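Local coordinates for protein restriction endonuclease AspBHI (Azoarcus sp., PDB 4OC8) that probably binds modified DNA and cuts it, as a modification-dependent restriction endonuclease that assembles into a tetramer, at residues A[237-245]-A[371-382]; A[72-80]-A[211-219]. All blocks are in the same frame, centred on the assembly; numbering follows the deposited sequence.

Interaction 1 (A[237-245]-A[371-382]); sequences LIEVIRQRY and VRTPTQVDAWLD
L237 sends its CD2 methyl into the start of helix 374-386, where it sits 3.6 Å from V377 CG2 and 3.7 Å from P374 CD. One turn on, V240 meets the same two residues with separate branches: CG1 reaches V377 CG1 at 3.7 Å, while CG2 touches P374 CB at about a right angle between the side chains. Behind them I241 lays CG1 across V377 CG1, and its CD1 approaches the W380 ring obliquely. This is the tight, apolar half. L381 extends it toward the end of helix 232-244, with CD1 on R244 CB (3.6 Å) and CD2 at the edge of the Y245 ring, 3.7 Å from Y245 OH.

Helix segments 237-244 and 374-382 run in roughly the same direction, 38° apart, their axes approaching to 9.2 Å, and pack at the side of what is probably the PDDEXK-type nuclease domain. T373 and Q376 form a capping box at the start of the second helix, and on the buried side helices 251-263 and 359-368 close over I241, W380 and I238.

The other flank is polar and partly open to solvent. R244 leaves the helix with CG anti to its N (chi1 177°) and then bends twice, which folds the guanidinium back until L381 CB lies over the centre of one face. Its edge holds the acids: NH1 donates to D382 OD1 at 3.0 Å, approaching from above the carboxylate plane, and NH2 makes a longer bond to D378 OD1 at 3.3 Å. With an alanine at R244, D378 and D382 would probably be left as two neighbouring acids without their shared positive partner, and L381 CB would lose its flat cover. D382 also packs on A207 of the second subunit.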
loop_
_atom_site.group_PDB
_atom_site.type_symbol
_atom_site.label_atom_id
_atom_site.label_comp_id
_atom_site.label_asym_id
_atom_site.label_seq_id
_atom_site.Cartn_x
_atom_site.Cartn_y
_atom_site.Cartn_z
ATOM N N LEU A 237 -9.635 -26.430 -6.624
ATOM C CA LEU A 237 -8.808 -25.350 -7.159
ATOM C C LEU A 237 -7.419 -25.294 -6.516
ATOM O O LEU A 237 -6.413 -25.204 -7.221
ATOM C CB LEU A 237 -9.499 -23.996 -6.992
ATOM C CG LEU A 237 -10.856 -23.811 -7.664
ATOM C CD1 LEU A 237 -11.362 -22.391 -7.458
ATOM C CD2 LEU A 237 -10.768 -24.152 -9.141
ATOM N N ILE A 238 -7.366 -25.333 -5.185
ATOM C CA ILE A 238 -6.082 -25.313 -4.478
ATOM C C ILE A 238 -5.292 -26.597 -4.752
ATOM O O ILE A 238 -4.051 -26.592 -4.860
ATOM C CB ILE A 238 -6.274 -25.130 -2.955
ATOM C CG1 ILE A 238 -7.002 -23.821 -2.668
ATOM C CG2 ILE A 238 -4.937 -25.132 -2.231
ATOM C CD1 ILE A 238 -6.244 -22.600 -3.139
ATOM N N GLU A 239 -6.024 -27.698 -4.877
ATOM C CA GLU A 239 -5.403 -28.982 -5.160
ATOM C C GLU A 239 -4.684 -28.976 -6.506
ATOM O O GLU A 239 -3.611 -29.569 -6.636
ATOM C CB GLU A 239 -6.428 -30.119 -5.092
ATOM C CG GLU A 239 -5.816 -31.509 -5.186
ATOM C CD GLU A 239 -4.634 -31.705 -4.244
ATOM O OE1 GLU A 239 -4.697 -31.251 -3.080
ATOM O OE2 GLU A 239 -3.634 -32.319 -4.676
ATOM N N VAL A 240 -5.265 -28.305 -7.501
ATOM C CA VAL A 240 -4.608 -28.186 -8.804
ATOM C C VAL A 240 -3.236 -27.528 -8.646
ATOM O O VAL A 240 -2.242 -27.962 -9.250
ATOM C CB VAL A 240 -5.457 -27.395 -9.823
ATOM C CG1 VAL A 240 -4.702 -27.229 -11.128
ATOM C CG2 VAL A 240 -6.776 -28.096 -10.073
ATOM N N ILE A 241 -3.186 -26.499 -7.805
ATOM C CA ILE A 241 -1.933 -25.811 -7.512
ATOM C C ILE A 241 -0.939 -26.739 -6.825
ATOM O O ILE A 241 0.203 -26.855 -7.272
ATOM C CB ILE A 241 -2.148 -24.550 -6.646
ATOM C CG1 ILE A 241 -3.017 -23.534 -7.387
ATOM C CG2 ILE A 241 -0.811 -23.920 -6.274
ATOM C CD1 ILE A 241 -3.333 -22.297 -6.577
ATOM N N ARG A 242 -1.369 -27.399 -5.747
ATOM C CA ARG A 242 -0.505 -28.356 -5.040
ATOM C C ARG A 242 0.073 -29.415 -5.983
ATOM O O ARG A 242 1.220 -29.843 -5.832
ATOM C CB ARG A 242 -1.267 -29.067 -3.925
ATOM C CG ARG A 242 -1.569 -28.238 -2.704
ATOM C CD ARG A 242 -2.146 -29.127 -1.611
ATOM N NE ARG A 242 -2.959 -28.387 -0.650
ATOM C CZ ARG A 242 -4.286 -28.279 -0.716
ATOM N NH1 ARG A 242 -4.955 -28.864 -1.704
ATOM N NH2 ARG A 242 -4.945 -27.586 0.206
ATOM N N GLN A 243 -0.737 -29.836 -6.950
ATOM C CA GLN A 243 -0.315 -30.834 -7.922
ATOM C C GLN A 243 0.673 -30.274 -8.938
ATOM O O GLN A 243 1.586 -30.973 -9.374
ATOM C CB GLN A 243 -1.528 -31.430 -8.642
ATOM C CG GLN A 243 -2.345 -32.372 -7.779
ATOM C CD GLN A 243 -1.518 -33.528 -7.256
ATOM O OE1 GLN A 243 -1.016 -34.343 -8.029
ATOM N NE2 GLN A 243 -1.360 -33.598 -5.937
ATOM N N ARG A 244 0.489 -29.015 -9.319
ATOM C CA ARG A 244 1.362 -28.400 -10.316
ATOM C C ARG A 244 2.831 -28.359 -9.883
ATOM O O ARG A 244 3.733 -28.458 -10.720
ATOM C CB ARG A 244 0.872 -26.989 -10.661
ATOM C CG ARG A 244 1.760 -26.227 -11.637
ATOM C CD ARG A 244 1.845 -26.929 -12.976
ATOM N NE ARG A 244 0.578 -26.875 -13.695
ATOM C CZ ARG A 244 0.391 -26.197 -14.821
ATOM N NH1 ARG A 244 1.399 -25.522 -15.366
ATOM N NH2 ARG A 244 -0.802 -26.200 -15.407
ATOM N N TYR A 245 3.076 -28.228 -8.584
ATOM C CA TYR A 245 4.444 -28.020 -8.112
ATOM C C TYR A 245 5.048 -29.184 -7.315
ATOM O O TYR A 245 6.062 -29.016 -6.630
ATOM C CB TYR A 245 4.542 -26.706 -7.329
ATOM C CG TYR A 245 4.275 -25.501 -8.197
ATOM C CD1 TYR A 245 5.265 -24.991 -9.030
ATOM C CD2 TYR A 245 3.029 -24.886 -8.204
ATOM C CE1 TYR A 245 5.021 -23.896 -9.838
ATOM C CE2 TYR A 245 2.777 -23.787 -9.008
ATOM C CZ TYR A 245 3.777 -23.297 -9.823
ATOM O OH TYR A 245 3.532 -22.207 -10.627
ATOM N N VAL A 371 -10.620 -16.652 -12.032
ATOM C CA VAL A 371 -10.349 -18.079 -12.116
ATOM C C VAL A 371 -11.212 -18.847 -11.124
ATOM O O VAL A 371 -10.962 -18.800 -9.921
ATOM C CB VAL A 371 -8.884 -18.379 -11.795
ATOM C CG1 VAL A 371 -8.633 -19.861 -11.870
ATOM C CG2 VAL A 371 -7.971 -17.629 -12.746
ATOM N N ARG A 372 -12.225 -19.551 -11.625
ATOM C CA ARG A 372 -13.163 -20.265 -10.759
ATOM C C ARG A 372 -13.176 -21.778 -10.980
ATOM O O ARG A 372 -13.835 -22.515 -10.239
ATOM C CB ARG A 372 -14.578 -19.714 -10.944
ATOM C CG ARG A 372 -14.711 -18.274 -10.527
ATOM C CD ARG A 372 -16.132 -17.945 -10.131
ATOM N NE ARG A 372 -16.149 -16.969 -9.048
ATOM C CZ ARG A 372 -15.873 -15.677 -9.207
ATOM N NH1 ARG A 372 -15.561 -15.201 -10.407
ATOM N NH2 ARG A 372 -15.906 -14.858 -8.165
ATOM N N THR A 373 -12.454 -22.231 -12.002
ATOM C CA THR A 373 -12.484 -23.632 -12.412
ATOM C C THR A 373 -11.073 -24.190 -12.567
ATOM O O THR A 373 -10.141 -23.439 -12.853
ATOM C CB THR A 373 -13.228 -23.804 -13.753
ATOM O OG1 THR A 373 -12.430 -23.282 -14.822
ATOM C CG2 THR A 373 -14.570 -23.091 -13.722
ATOM N N PRO A 374 -10.912 -25.512 -12.369
ATOM C CA PRO A 374 -9.624 -26.207 -12.505
ATOM C C PRO A 374 -8.915 -25.948 -13.834
ATOM O O PRO A 374 -7.688 -25.799 -13.845
ATOM C CB PRO A 374 -10.017 -27.679 -12.397
ATOM C CG PRO A 374 -11.203 -27.667 -11.506
ATOM C CD PRO A 374 -11.959 -26.406 -11.839
ATOM N N THR A 375 -9.664 -25.891 -14.931
ATOM C CA THR A 375 -9.062 -25.628 -16.235
ATOM C C THR A 375 -8.465 -24.227 -16.248
ATOM O O THR A 375 -7.347 -24.012 -16.737
ATOM C CB THR A 375 -10.087 -25.738 -17.373
ATOM O OG1 THR A 375 -11.003 -26.806 -17.099
ATOM C CG2 THR A 375 -9.378 -25.993 -18.701
ATOM N N GLN A 376 -9.219 -23.279 -15.696
ATOM C CA GLN A 376 -8.766 -21.897 -15.603
ATOM C C GLN A 376 -7.533 -21.768 -14.717
ATOM O O GLN A 376 -6.623 -20.998 -15.030
ATOM C CB GLN A 376 -9.890 -20.990 -15.102
ATOM C CG GLN A 376 -10.967 -20.732 -16.139
ATOM C CD GLN A 376 -12.125 -19.928 -15.589
ATOM O OE1 GLN A 376 -12.270 -19.771 -14.376
ATOM N NE2 GLN A 376 -12.959 -19.411 -16.485
ATOM N N VAL A 377 -7.508 -22.519 -13.616
ATOM C CA VAL A 377 -6.334 -22.572 -12.747
ATOM C C VAL A 377 -5.134 -23.080 -13.538
ATOM O O VAL A 377 -4.032 -22.539 -13.429
ATOM C CB VAL A 377 -6.552 -23.498 -11.531
ATOM C CG1 VAL A 377 -5.281 -23.606 -10.710
ATOM C CG2 VAL A 377 -7.691 -22.999 -10.669
ATOM N N ASP A 378 -5.362 -24.116 -14.343
ATOM C CA ASP A 378 -4.303 -24.687 -15.172
ATOM C C ASP A 378 -3.734 -23.668 -16.154
ATOM O O ASP A 378 -2.512 -23.509 -16.260
ATOM C CB ASP A 378 -4.800 -25.928 -15.916
ATOM C CG ASP A 378 -4.678 -27.191 -15.083
ATOM O OD1 ASP A 378 -3.700 -27.297 -14.312
ATOM O OD2 ASP A 378 -5.558 -28.074 -15.200
ATOM N N ALA A 379 -4.622 -22.976 -16.863
ATOM C CA ALA A 379 -4.206 -21.941 -17.808
ATOM C C ALA A 379 -3.438 -20.826 -17.101
ATOM O O ALA A 379 -2.431 -20.325 -17.614
ATOM C CB ALA A 379 -5.408 -21.377 -18.524
ATOM N N TRP A 380 -3.923 -20.449 -15.919
ATOM C CA TRP A 380 -3.296 -19.423 -15.102
ATOM C C TRP A 380 -1.863 -19.802 -14.737
ATOM O O TRP A 380 -0.934 -18.997 -14.891
ATOM C CB TRP A 380 -4.122 -19.192 -13.836
ATOM C CG TRP A 380 -3.542 -18.171 -12.904
ATOM C CD1 TRP A 380 -3.439 -16.831 -13.122
ATOM C CD2 TRP A 380 -2.997 -18.407 -11.602
ATOM N NE1 TRP A 380 -2.855 -16.219 -12.043
ATOM C CE2 TRP A 380 -2.575 -17.167 -11.092
ATOM C CE3 TRP A 380 -2.821 -19.551 -10.814
ATOM C CZ2 TRP A 380 -1.991 -17.030 -9.836
ATOM C CZ3 TRP A 380 -2.240 -19.416 -9.565
ATOM C CH2 TRP A 380 -1.835 -18.165 -9.088
ATOM N N LEU A 381 -1.694 -21.034 -14.261
ATOM C CA LEU A 381 -0.378 -21.556 -13.906
ATOM C C LEU A 381 0.548 -21.637 -15.121
ATOM O O LEU A 381 1.747 -21.348 -15.023
ATOM C CB LEU A 381 -0.513 -22.924 -13.239
ATOM C CG LEU A 381 -1.113 -22.893 -11.835
ATOM C CD1 LEU A 381 -1.426 -24.291 -11.341
ATOM C CD2 LEU A 381 -0.174 -22.189 -10.872
ATOM N N ASP A 382 -0.012 -22.029 -16.263
ATOM C CA ASP A 382 0.740 -22.030 -17.512
ATOM C C ASP A 382 1.267 -20.625 -17.776
ATOM O O ASP A 382 2.434 -20.438 -18.145
ATOM C CB ASP A 382 -0.139 -22.501 -18.676
ATOM C CG ASP A 382 -0.432 -23.993 -18.624
ATOM O OD1 ASP A 382 0.439 -24.760 -18.155
ATOM O OD2 ASP A 382 -1.533 -24.397 -19.057
#

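Interaction 2 (A[72-80]-A[211-219])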
loop_
_atom_site.group_PDB
_atom_site.type_symbol
_atom_site.label_atom_id
_atom_site.label_comp_id
_atom_site.label_asym_id
_atom_site.label_seq_id
_atom_site.Cartn_x
_atom_site.Cartn_y
_atom_site.Cartn_z
ATOM N N GLN A 72 -18.990 -5.824 -0.622
ATOM C CA GLN A 72 -18.223 -5.914 0.619
ATOM C C GLN A 72 -18.299 -4.692 1.521
ATOM O O GLN A 72 -18.319 -3.555 1.060
ATOM C CB GLN A 72 -16.763 -6.314 0.361
ATOM C CG GLN A 72 -15.905 -5.268 -0.326
ATOM C CD GLN A 72 -14.418 -5.560 -0.185
ATOM O OE1 GLN A 72 -13.982 -6.155 0.800
ATOM N NE2 GLN A 72 -13.633 -5.143 -1.174
ATOM N N LEU A 73 -18.352 -4.949 2.821
ATOM C CA LEU A 73 -18.323 -3.883 3.803
ATOM C C LEU A 73 -17.011 -3.893 4.573
ATOM O O LEU A 73 -16.781 -4.745 5.431
ATOM C CB LEU A 73 -19.502 -3.993 4.773
ATOM C CG LEU A 73 -19.477 -2.931 5.877
ATOM C CD1 LEU A 73 -19.526 -1.532 5.283
ATOM C CD2 LEU A 73 -20.612 -3.135 6.852
ATOM N N ASP A 74 -16.151 -2.933 4.260
ATOM C CA ASP A 74 -14.918 -2.754 5.007
ATOM C C ASP A 74 -15.203 -2.031 6.315
ATOM O O ASP A 74 -15.314 -0.803 6.339
ATOM C CB ASP A 74 -13.904 -1.960 4.185
ATOM C CG ASP A 74 -12.509 -2.041 4.755
ATOM O OD1 ASP A 74 -12.260 -2.936 5.590
ATOM O OD2 ASP A 74 -11.660 -1.217 4.359
ATOM N N GLU A 75 -15.309 -2.797 7.398
ATOM C CA GLU A 75 -15.542 -2.238 8.727
ATOM C C GLU A 75 -14.510 -1.173 9.077
ATOM O O GLU A 75 -14.817 -0.198 9.762
ATOM C CB GLU A 75 -15.505 -3.337 9.797
ATOM C CG GLU A 75 -16.645 -4.346 9.736
ATOM C CD GLU A 75 -16.359 -5.510 8.806
ATOM O OE1 GLU A 75 -15.181 -5.706 8.430
ATOM O OE2 GLU A 75 -17.315 -6.229 8.448
ATOM N N THR A 76 -13.290 -1.365 8.595
ATOM C CA THR A 76 -12.173 -0.499 8.945
ATOM C C THR A 76 -12.316 0.931 8.431
ATOM O O THR A 76 -11.992 1.886 9.134
ATOM C CB THR A 76 -10.848 -1.086 8.433
ATOM O OG1 THR A 76 -10.687 -2.410 8.955
ATOM C CG2 THR A 76 -9.674 -0.227 8.869
ATOM N N THR A 77 -12.792 1.079 7.202
ATOM C CA THR A 77 -12.859 2.399 6.588
ATOM C C THR A 77 -14.305 2.856 6.391
ATOM O O THR A 77 -14.571 4.003 6.030
ATOM C CB THR A 77 -12.093 2.423 5.246
ATOM O OG1 THR A 77 -12.782 1.621 4.280
ATOM C CG2 THR A 77 -10.686 1.878 5.434
ATOM N N GLY A 78 -15.241 1.953 6.649
ATOM C CA GLY A 78 -16.644 2.260 6.467
ATOM C C GLY A 78 -17.008 2.361 4.997
ATOM O O GLY A 78 -17.991 3.001 4.627
ATOM N N THR A 79 -16.208 1.729 4.149
ATOM C CA THR A 79 -16.502 1.718 2.725
ATOM C C THR A 79 -17.373 0.517 2.373
ATOM O O THR A 79 -17.115 -0.605 2.811
ATOM C CB THR A 79 -15.217 1.729 1.882
ATOM O OG1 THR A 79 -14.517 2.958 2.107
ATOM C CG2 THR A 79 -15.548 1.619 0.403
ATOM N N PHE A 80 -18.421 0.765 1.597
ATOM C CA PHE A 80 -19.316 -0.298 1.176
ATOM C C PHE A 80 -19.363 -0.377 -0.346
ATOM O O PHE A 80 -19.790 0.567 -1.014
ATOM C CB PHE A 80 -20.720 -0.087 1.756
ATOM C CG PHE A 80 -21.708 -1.151 1.356
ATOM C CD1 PHE A 80 -21.572 -2.453 1.820
ATOM C CD2 PHE A 80 -22.771 -0.851 0.520
ATOM C CE1 PHE A 80 -22.476 -3.434 1.455
ATOM C CE2 PHE A 80 -23.678 -1.829 0.151
ATOM C CZ PHE A 80 -23.529 -3.122 0.622
ATOM N N ARG A 211 -17.784 12.220 6.715
ATOM C CA ARG A 211 -17.183 11.720 7.942
ATOM C C ARG A 211 -17.466 10.228 8.069
ATOM O O ARG A 211 -18.563 9.833 8.465
ATOM C CB ARG A 211 -17.726 12.453 9.169
ATOM C CG ARG A 211 -17.217 11.870 10.481
ATOM C CD ARG A 211 -17.976 12.399 11.679
ATOM N NE ARG A 211 -17.820 13.841 11.827
ATOM C CZ ARG A 211 -16.783 14.425 12.420
ATOM N NH1 ARG A 211 -15.797 13.691 12.925
ATOM N NH2 ARG A 211 -16.731 15.747 12.505
ATOM N N PRO A 212 -16.475 9.392 7.728
ATOM C CA PRO A 212 -16.648 7.939 7.685
ATOM C C PRO A 212 -16.696 7.283 9.056
ATOM O O PRO A 212 -16.043 7.756 9.985
ATOM C CB PRO A 212 -15.394 7.473 6.953
ATOM C CG PRO A 212 -14.394 8.516 7.237
ATOM C CD PRO A 212 -15.152 9.797 7.230
ATOM N N LEU A 213 -17.464 6.201 9.164
ATOM C CA LEU A 213 -17.463 5.367 10.356
ATOM C C LEU A 213 -16.315 4.367 10.235
ATOM O O LEU A 213 -16.439 3.344 9.565
ATOM C CB LEU A 213 -18.795 4.626 10.494
ATOM C CG LEU A 213 -19.202 4.013 11.840
ATOM C CD1 LEU A 213 -20.615 3.462 11.750
ATOM C CD2 LEU A 213 -18.259 2.918 12.307
ATOM N N MET A 214 -15.208 4.654 10.908
ATOM C CA MET A 214 -14.026 3.818 10.807
ATOM C C MET A 214 -13.841 2.958 12.052
ATOM O O MET A 214 -13.618 3.471 13.152
ATOM C CB MET A 214 -12.800 4.689 10.534
ATOM C CG MET A 214 -13.013 5.616 9.354
ATOM S SD MET A 214 -11.514 6.372 8.710
ATOM C CE MET A 214 -10.627 4.936 8.120
ATOM N N ALA A 215 -13.941 1.644 11.870
ATOM C CA ALA A 215 -13.863 0.705 12.984
ATOM C C ALA A 215 -12.793 -0.371 12.770
ATOM O O ALA A 215 -13.113 -1.508 12.423
ATOM C CB ALA A 215 -15.224 0.067 13.223
ATOM N N PRO A 216 -11.519 -0.011 12.991
ATOM C CA PRO A 216 -10.384 -0.923 12.813
ATOM C C PRO A 216 -10.571 -2.216 13.590
ATOM O O PRO A 216 -11.117 -2.196 14.693
ATOM C CB PRO A 216 -9.211 -0.132 13.388
ATOM C CG PRO A 216 -9.606 1.284 13.238
ATOM C CD PRO A 216 -11.085 1.318 13.454
ATOM N N ARG A 217 -10.127 -3.327 13.008
ATOM C CA ARG A 217 -10.328 -4.637 13.609
ATOM C C ARG A 217 -9.393 -4.857 14.782
ATOM O O ARG A 217 -8.207 -4.533 14.710
ATOM C CB ARG A 217 -10.119 -5.745 12.572
ATOM C CG ARG A 217 -11.227 -5.853 11.545
ATOM C CD ARG A 217 -11.003 -7.010 10.586
ATOM N NE ARG A 217 -12.033 -7.032 9.550
ATOM C CZ ARG A 217 -11.985 -6.311 8.433
ATOM N NH1 ARG A 217 -10.951 -5.512 8.199
ATOM N NH2 ARG A 217 -12.969 -6.389 7.547
ATOM N N SER A 218 -9.932 -5.407 15.861
ATOM C CA SER A 218 -9.105 -5.863 16.964
ATOM C C SER A 218 -8.283 -7.058 16.488
ATOM O O SER A 218 -8.629 -7.690 15.489
ATOM C CB SER A 218 -9.971 -6.234 18.167
ATOM O OG SER A 218 -11.274 -6.617 17.763
ATOM N N LEU A 219 -7.195 -7.357 17.194
ATOM C CA LEU A 219 -6.277 -8.422 16.785
ATOM C C LEU A 219 -6.979 -9.771 16.627
ATOM O O LEU A 219 -7.673 -10.237 17.532
ATOM C CB LEU A 219 -5.104 -8.527 17.762
ATOM C CG LEU A 219 -4.236 -7.270 17.832
ATOM C CD1 LEU A 219 -3.166 -7.407 18.906
ATOM C CD2 LEU A 219 -3.611 -6.988 16.474
HETATM O O HOH W 1 -17.390 0.747 9.407
#
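A215 and E75 join the two segments through their backbones: A215 N donates to E75 O at 2.9 Å. The same E75 O accepts a second hydrogen bond, from a water whose oxygen is 2.8 Å away, and that water also donates to L213 O, tying the extended segment 211-219 to the turn a second time. Alongside, M214 bends at its last torsion (chi3 64°), curling CE back to lie 3.7 Å from T77 CA, while P212 CB rests against T77 O. At the far end R217 reaches back with its chain extended from CG to NE, and its NH2 forms a salt bridge with E75 OE1, the carboxylate and guanidinium planes 81° apart. The D74 OD1 to R217 NH1 pair is long, at 3.9 Å.

The turn itself is the tip of a beta hairpin between strands 72-74 and 79-83, closed by a G1 beta bulge in which G78 and T79 both face D74. G78 takes a positive phi, a conformation that favours glycine, and lies against L213 O. T77 OG1 and T79 OG1 share a hydrogen bond of 3.1 Å within the tip.

Further out, strand 163-174 fixes both partners, since G78 and L213 each make a backbone hydrogen bond with I174. Neighbouring subunits complete the surroundings: R288 of the second subunit forms a salt bridge with D74 OD2, and T159 OG1 of the third bonds to A215 O.

Overall arrangement
The contacts come in series along the chain. Interaction 2 closes first, fastening the hairpin tip at 72-80, part of the N-terminal PUA-like region, to the loop that follows helix 199-207. That loop leads through helix 224-227 into helix 232-244, where interaction 1 opens; it closes 126 residues later at the C-terminal helix 374-386, bracketing most of the nuclease region and its five-stranded sheet. The centres of interactions 1 and 2 lie about 33 Å apart, and the nearest atoms of interactions 1 and 2 about 12 Å, without touching. One contact thus ties down the start of the connection between the two regions, the other pairs helices near both ends of the nuclease part, and both border the second subunit of the tetramer.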